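PDB 3UHF: glutamate racemase from Campylobacter jejuni, which belongs to the Asp/Glu/hydantoin racemase family of enzymes and is built on two parallel beta-sheets flanked by helices, with a D-glutamic acid bound in its pocket. Local coordinates for residues L90-A93 against A97-Y100; S213-F218 against T222-S227. All coordinates share one frame; numbering follows the deposited sequence.

Contact 1 of 2, residues L90-A93 against A97-Y100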
ATOM      1  N   LEU A  90      13.518  -2.186  -2.407  1.00 25.19           N
ATOM      2  CA  LEU A  90      12.352  -1.639  -3.079  1.00 23.58           C
ATOM      3  C   LEU A  90      11.084  -2.060  -2.359  1.00 24.02           C
ATOM      4  O   LEU A  90      10.857  -3.251  -2.107  1.00 25.70           O
ATOM      5  CB  LEU A  90      12.301  -2.115  -4.526  1.00 23.69           C
ATOM      6  CG  LEU A  90      11.036  -1.709  -5.289  1.00 26.49           C
ATOM      7  CD1 LEU A  90      10.898  -0.193  -5.330  1.00 25.21           C
ATOM      8  CD2 LEU A  90      11.062  -2.288  -6.698  1.00 27.71           C
ATOM      9  N   ILE A  91      10.254  -1.073  -2.039  1.00 22.51           N
ATOM     10  CA  ILE A  91       8.964  -1.319  -1.431  1.00 21.74           C
ATOM     11  C   ILE A  91       7.877  -1.122  -2.478  1.00 22.15           C
ATOM     12  O   ILE A  91       7.791  -0.059  -3.110  1.00 20.79           O
ATOM     13  CB  ILE A  91       8.690  -0.350  -0.271  1.00 22.24           C
ATOM     14  CG1 ILE A  91       9.818  -0.408   0.755  1.00 25.22           C
ATOM     15  CG2 ILE A  91       7.336  -0.660   0.374  1.00 21.66           C
ATOM     16  CD1 ILE A  91      10.121  -1.811   1.234  1.00 30.21           C
ATOM     17  N   ILE A  92       7.074  -2.156  -2.680  1.00 18.68           N
ATOM     18  CA  ILE A  92       5.912  -2.062  -3.568  1.00 17.46           C
ATOM     19  C   ILE A  92       4.719  -1.624  -2.718  1.00 19.96           C
ATOM     20  O   ILE A  92       4.096  -2.442  -2.042  1.00 22.51           O
ATOM     21  CB  ILE A  92       5.612  -3.422  -4.234  1.00 17.91           C
ATOM     22  CG1 ILE A  92       6.884  -3.982  -4.896  1.00 23.37           C
ATOM     23  CG2 ILE A  92       4.473  -3.303  -5.246  1.00 17.81           C
ATOM     24  CD1 ILE A  92       7.488  -3.057  -5.948  1.00 27.26           C
ATOM     25  N   ALA A  93       4.437  -0.322  -2.721  1.00 19.48           N
ATOM     26  CA  ALA A  93       3.360   0.247  -1.910  1.00 21.34           C
ATOM     27  C   ALA A  93       2.006  -0.253  -2.389  1.00 22.44           C
ATOM     28  O   ALA A  93       1.050  -0.322  -1.626  1.00 18.69           O
ATOM     29  CB  ALA A  93       3.399   1.791  -1.972  1.00 19.87           C
ATOM     30  N   ALA A  97      -0.152  -4.413  -7.303  1.00 16.86           N
ATOM     31  CA  ALA A  97       1.156  -4.911  -7.714  1.00 19.85           C
ATOM     32  C   ALA A  97       1.663  -5.998  -6.762  1.00 19.30           C
ATOM     33  O   ALA A  97       2.279  -6.984  -7.194  1.00 20.67           O
ATOM     34  CB  ALA A  97       2.161  -3.767  -7.797  1.00 18.33           C
ATOM     35  N   SER A  98       1.409  -5.816  -5.471  1.00 14.98           N
ATOM     36  CA  SER A  98       1.884  -6.783  -4.473  1.00 18.19           C
ATOM     37  C   SER A  98       1.207  -8.140  -4.662  1.00 20.54           C
ATOM     38  O   SER A  98       1.787  -9.186  -4.342  1.00 22.26           O
ATOM     39  CB  SER A  98       1.650  -6.273  -3.038  1.00 17.91           C
ATOM     40  OG  SER A  98       2.483  -5.161  -2.726  1.00 18.11           O
ATOM     41  N   ALA A  99      -0.017  -8.109  -5.180  1.00 18.36           N
ATOM     42  CA  ALA A  99      -0.809  -9.313  -5.377  1.00 20.39           C
ATOM     43  C   ALA A  99      -0.314 -10.176  -6.529  1.00 21.38           C
ATOM     44  O   ALA A  99      -0.579 -11.373  -6.551  1.00 22.60           O
ATOM     45  CB  ALA A  99      -2.301  -8.968  -5.569  1.00 19.50           C
ATOM     46  N   TYR A 100       0.407  -9.584  -7.477  1.00 21.78           N
ATOM     47  CA  TYR A 100       0.778 -10.317  -8.696  1.00 23.24           C
ATOM     48  C   TYR A 100       2.267 -10.347  -9.037  1.00 24.27           C
ATOM     49  O   TYR A 100       2.762 -11.350  -9.550  1.00 25.63           O
ATOM     50  CB  TYR A 100       0.013  -9.765  -9.909  1.00 19.50           C
ATOM     51  CG  TYR A 100      -1.468 -10.048  -9.859  1.00 22.77           C
ATOM     52  CD1 TYR A 100      -1.969 -11.300 -10.199  1.00 29.60           C
ATOM     53  CD2 TYR A 100      -2.364  -9.071  -9.448  1.00 18.64           C
ATOM     54  CE1 TYR A 100      -3.324 -11.567 -10.146  1.00 31.00           C
ATOM     55  CE2 TYR A 100      -3.716  -9.326  -9.393  1.00 19.27           C
ATOM     56  CZ  TYR A 100      -4.191 -10.579  -9.744  1.00 25.06           C
ATOM     57  OH  TYR A 100      -5.546 -10.832  -9.688  1.00 25.65           O
TER
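No ring takes part where Ile-92 meets Ala-97 and Ser-98; the flat group at this interface is the peptide that follows Ile-92. Ile-92 O lies 3.2 Å from Ser-98 OG, which stands well off the plane of that peptide, and the angle is too poor for a hydrogen bond. The hydroxyl is held instead by Cys-94 O and Val-116 N, so this buried polar atom has two partners and merely leans on the strand end.

The rest of the contact is carried by one methyl branch. In Ile-92, CG2 is anti to the backbone N (chi1 -52° for CG1), and this turns the methyl toward the helix while CG1 and CD1 lead away from it. CG2 packs against Ala-97 CB at 3.5 Å, tighter than usual for two carbons, and lies 3.7 Å from Ser-98 OG.

The link runs through Cys-94 at the strand-to-helix junction and Asn-95 and Thr-96 in the first turn of helix 95-100; all three line the D-glutamic acid pocket. Strand 89-92 is bonded to strands 26-31 and 113-114 on its two sides. Ile-92 also rests on helix 102-108, Ala-97 on helix 68-82, and Ser-98 on Ile-117 of helix 117-128.

Contact 2 of 2, residues S213-F218 against T222-S227; sequences SLSKYF and TKLIHS
Two hydroxyls are set in place by their first torsions. At Thr-222, OG1 stands anti to the carbonyl carbon (chi1 -62°), which puts it beside Phe-218; at Ser-215, OG is anti to the backbone N (chi1 -175°), where it holds a water. Thr-222 OG1 lies 3.5 Å from Phe-218 CB and oblique to the phenylalanine ring, which its own first torsion carries off away from the strand segment. Phe-218 CB and Thr-222 CB are 3.9 Å apart. The threonine hydroxyl is hydrogen-bonded to Pro-197 O; toward Phe-218 it makes only a contact with carbon.

The water provides the polar link. Ser-215 OG donates to it at 2.6 Å, and the same water donates to Thr-222 O over 2.6 Å, joining the helix to the residue just before strand 223-226 where no direct hydrogen bond crosses. Farther along, Leu-224 CD1 reaches Ser-215 CB at 4.2 Å, a loose contact between carbons.

The arrangement is the second half of a beta-alpha-beta unit: from strand 199-202 the chain continues into helix 211-218, passes through the short loop 219-221 and re-enters the same sheet as the neighbouring parallel strand 223-226, at the sheet's edge. Leu-214, Phe-218 and Thr-222 all rest on Leu-200 of the first strand, and Phe-191 of helix 181-191 meets the Phe-218 ring with planes at about 50°. One face of that ring carries Tyr-217 CD2, 3.8 Å above the plane of Phe-218 and over its centre.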
ATOM      1  N   SER A 213     -14.120   7.974   7.600  1.00 22.79           N
ATOM      2  CA  SER A 213     -15.469   7.664   7.151  1.00 22.54           C
ATOM      3  C   SER A 213     -15.809   6.182   7.296  1.00 19.85           C
ATOM      4  O   SER A 213     -16.921   5.839   7.694  1.00 23.23           O
ATOM      5  CB  SER A 213     -15.665   8.126   5.701  1.00 21.37           C
ATOM      6  OG  SER A 213     -15.779   9.535   5.656  1.00 24.87           O
ATOM      7  N   LEU A 214     -14.864   5.310   6.963  1.00 22.13           N
ATOM      8  CA  LEU A 214     -15.081   3.866   7.116  1.00 21.43           C
ATOM      9  C   LEU A 214     -15.285   3.499   8.583  1.00 24.57           C
ATOM     10  O   LEU A 214     -16.155   2.695   8.920  1.00 26.61           O
ATOM     11  CB  LEU A 214     -13.924   3.064   6.502  1.00 20.76           C
ATOM     12  CG  LEU A 214     -13.859   3.038   4.972  1.00 26.43           C
ATOM     13  CD1 LEU A 214     -12.503   2.530   4.486  1.00 22.26           C
ATOM     14  CD2 LEU A 214     -14.969   2.161   4.436  1.00 25.58           C
ATOM     15  N   SER A 215     -14.493   4.110   9.456  1.00 21.76           N
ATOM     16  CA  SER A 215     -14.589   3.826  10.890  1.00 26.09           C
ATOM     17  C   SER A 215     -15.933   4.291  11.443  1.00 30.77           C
ATOM     18  O   SER A 215     -16.560   3.597  12.240  1.00 27.52           O
ATOM     19  CB  SER A 215     -13.424   4.467  11.640  1.00 31.23           C
ATOM     20  OG  SER A 215     -13.442   4.100  13.005  1.00 36.28           O
ATOM     21  N   LYS A 216     -16.392   5.460  10.999  1.00 29.80           N
ATOM     22  CA  LYS A 216     -17.693   5.962  11.418  1.00 32.02           C
ATOM     23  C   LYS A 216     -18.810   5.056  10.903  1.00 27.78           C
ATOM     24  O   LYS A 216     -19.780   4.797  11.614  1.00 29.36           O
ATOM     25  CB  LYS A 216     -17.895   7.406  10.954  1.00 34.37           C
ATOM     26  CG  LYS A 216     -19.230   8.008  11.340  1.00 45.71           C
ATOM     27  CD  LYS A 216     -19.370   9.425  10.790  1.00 58.73           C
ATOM     28  CE  LYS A 216     -20.769   9.986  11.022  1.00 61.46           C
ATOM     29  NZ  LYS A 216     -21.121  10.022  12.469  1.00 67.61           N
ATOM     30  N   TYR A 217     -18.652   4.548   9.685  1.00 25.17           N
ATOM     31  CA  TYR A 217     -19.646   3.647   9.093  1.00 26.94           C
ATOM     32  C   TYR A 217     -19.775   2.358   9.905  1.00 28.42           C
ATOM     33  O   TYR A 217     -20.880   1.930  10.242  1.00 28.31           O
ATOM     34  CB  TYR A 217     -19.285   3.303   7.634  1.00 26.12           C
ATOM     35  CG  TYR A 217     -20.333   2.438   6.951  1.00 26.69           C
ATOM     36  CD1 TYR A 217     -21.469   3.005   6.387  1.00 29.35           C
ATOM     37  CD2 TYR A 217     -20.202   1.050   6.903  1.00 25.61           C
ATOM     38  CE1 TYR A 217     -22.435   2.225   5.779  1.00 31.69           C
ATOM     39  CE2 TYR A 217     -21.171   0.258   6.299  1.00 28.21           C
ATOM     40  CZ  TYR A 217     -22.284   0.856   5.737  1.00 31.65           C
ATOM     41  OH  TYR A 217     -23.251   0.087   5.136  1.00 30.99           O
ATOM     42  N   PHE A 218     -18.642   1.744  10.226  1.00 25.45           N
ATOM     43  CA  PHE A 218     -18.667   0.441  10.893  1.00 24.49           C
ATOM     44  C   PHE A 218     -18.799   0.521  12.415  1.00 29.46           C
ATOM     45  O   PHE A 218     -19.346  -0.390  13.044  1.00 31.12           O
ATOM     46  CB  PHE A 218     -17.452  -0.389  10.489  1.00 22.53           C
ATOM     47  CG  PHE A 218     -17.551  -0.977   9.102  1.00 21.67           C
ATOM     48  CD1 PHE A 218     -18.495  -1.958   8.820  1.00 25.80           C
ATOM     49  CD2 PHE A 218     -16.693  -0.562   8.088  1.00 22.26           C
ATOM     50  CE1 PHE A 218     -18.573  -2.521   7.552  1.00 25.11           C
ATOM     51  CE2 PHE A 218     -16.770  -1.111   6.822  1.00 23.58           C
ATOM     52  CZ  PHE A 218     -17.714  -2.092   6.552  1.00 23.02           C
ATOM     53  N   THR A 222     -14.768  -2.136  15.033  1.00 29.54           N
ATOM     54  CA  THR A 222     -13.947  -2.482  13.884  1.00 27.89           C
ATOM     55  C   THR A 222     -12.573  -1.814  13.909  1.00 29.02           C
ATOM     56  O   THR A 222     -12.467  -0.590  13.848  1.00 29.56           O
ATOM     57  CB  THR A 222     -14.658  -2.106  12.577  1.00 26.86           C
ATOM     58  OG1 THR A 222     -15.871  -2.855  12.469  1.00 29.34           O
ATOM     59  CG2 THR A 222     -13.777  -2.424  11.395  1.00 27.63           C
ATOM     60  N   LYS A 223     -11.520  -2.621  13.994  1.00 27.29           N
ATOM     61  CA  LYS A 223     -10.161  -2.096  13.920  1.00 22.61           C
ATOM     62  C   LYS A 223      -9.717  -1.969  12.469  1.00 24.66           C
ATOM     63  O   LYS A 223      -9.837  -2.914  11.696  1.00 27.20           O
ATOM     64  CB  LYS A 223      -9.200  -3.010  14.686  1.00 27.73           C
ATOM     65  CG  LYS A 223      -9.508  -3.113  16.168  1.00 35.89           C
ATOM     66  CD  LYS A 223      -8.517  -4.041  16.863  1.00 45.24           C
ATOM     67  CE  LYS A 223      -8.684  -4.007  18.376  1.00 49.46           C
ATOM     68  NZ  LYS A 223      -7.505  -4.620  19.043  1.00 58.77           N
ATOM     69  N   LEU A 224      -9.205  -0.800  12.089  1.00 19.57           N
ATOM     70  CA  LEU A 224      -8.745  -0.604  10.724  1.00 19.13           C
ATOM     71  C   LEU A 224      -7.266  -0.974  10.630  1.00 19.65           C
ATOM     72  O   LEU A 224      -6.459  -0.553  11.462  1.00 23.30           O
ATOM     73  CB  LEU A 224      -8.966   0.843  10.257  1.00 21.46           C
ATOM     74  CG  LEU A 224     -10.342   1.201   9.678  1.00 26.30           C
ATOM     75  CD1 LEU A 224     -11.426   0.935  10.695  1.00 32.55           C
ATOM     76  CD2 LEU A 224     -10.359   2.664   9.269  1.00 31.87           C
ATOM     77  N   ILE A 225      -6.928  -1.781   9.628  1.00 17.13           N
ATOM     78  CA  ILE A 225      -5.547  -2.179   9.388  1.00 21.06           C
ATOM     79  C   ILE A 225      -4.979  -1.369   8.226  1.00 22.35           C
ATOM     80  O   ILE A 225      -5.419  -1.512   7.092  1.00 19.47           O
ATOM     81  CB  ILE A 225      -5.430  -3.699   9.077  1.00 15.30           C
ATOM     82  CG1 ILE A 225      -6.181  -4.528  10.126  1.00 21.74           C
ATOM     83  CG2 ILE A 225      -3.974  -4.102   8.969  1.00 17.42           C
ATOM     84  CD1 ILE A 225      -5.678  -4.354  11.557  1.00 24.96           C
ATOM     85  N   HIS A 226      -3.995  -0.519   8.521  1.00 18.83           N
ATOM     86  CA  HIS A 226      -3.419   0.408   7.534  1.00 17.09           C
ATOM     87  C   HIS A 226      -2.171  -0.264   6.921  1.00 19.82           C
ATOM     88  O   HIS A 226      -1.287  -0.718   7.653  1.00 17.93           O
ATOM     89  CB  HIS A 226      -3.072   1.694   8.301  1.00 18.49           C
ATOM     90  CG  HIS A 226      -2.560   2.826   7.467  1.00 26.82           C
ATOM     91  ND1 HIS A 226      -1.338   2.794   6.830  1.00 24.27           N
ATOM     92  CD2 HIS A 226      -3.070   4.063   7.244  1.00 26.20           C
ATOM     93  CE1 HIS A 226      -1.137   3.949   6.217  1.00 26.50           C
ATOM     94  NE2 HIS A 226      -2.168   4.739   6.460  1.00 24.02           N
ATOM     95  N   SER A 227      -2.124  -0.377   5.593  1.00 16.16           N
ATOM     96  CA  SER A 227      -1.039  -1.100   4.917  1.00 18.60           C
ATOM     97  C   SER A 227       0.320  -0.437   5.101  1.00 19.32           C
ATOM     98  O   SER A 227       1.349  -1.122   5.175  1.00 17.71           O
ATOM     99  CB  SER A 227      -1.343  -1.276   3.415  1.00 14.86           C
ATOM    100  OG  SER A 227      -2.424  -2.175   3.216  1.00 17.58           O
TER
HETATM  101  O   HOH W   1     -13.898   1.537  13.281  1.00 30.77           O

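In the fold
From the N terminus, contact 1 comes first, closing the short link from strand 89-92 into helix 95-100 in the five-stranded sheet's half of the fold. Contact 2 opens much later and closes the loop 219-221 between helix 211-218 and strand 223-226, the latter in the four-stranded sheet. They follow one another in series, neither nesting nor crossing. The centres of contact 1 and contact 2 are about 22 Å apart. The nearest atoms of contact 1 and contact 2 are about 6 Å apart and do not touch. Helix 117-128 spans both, touching Ser-98 through Ile-117 and Ile-225 through Ala-123, Thr-124 and Ala-127; in addition Asn-95, a pocket residue at the start of helix 95-100, makes a weak hydrogen bond to Ser-227.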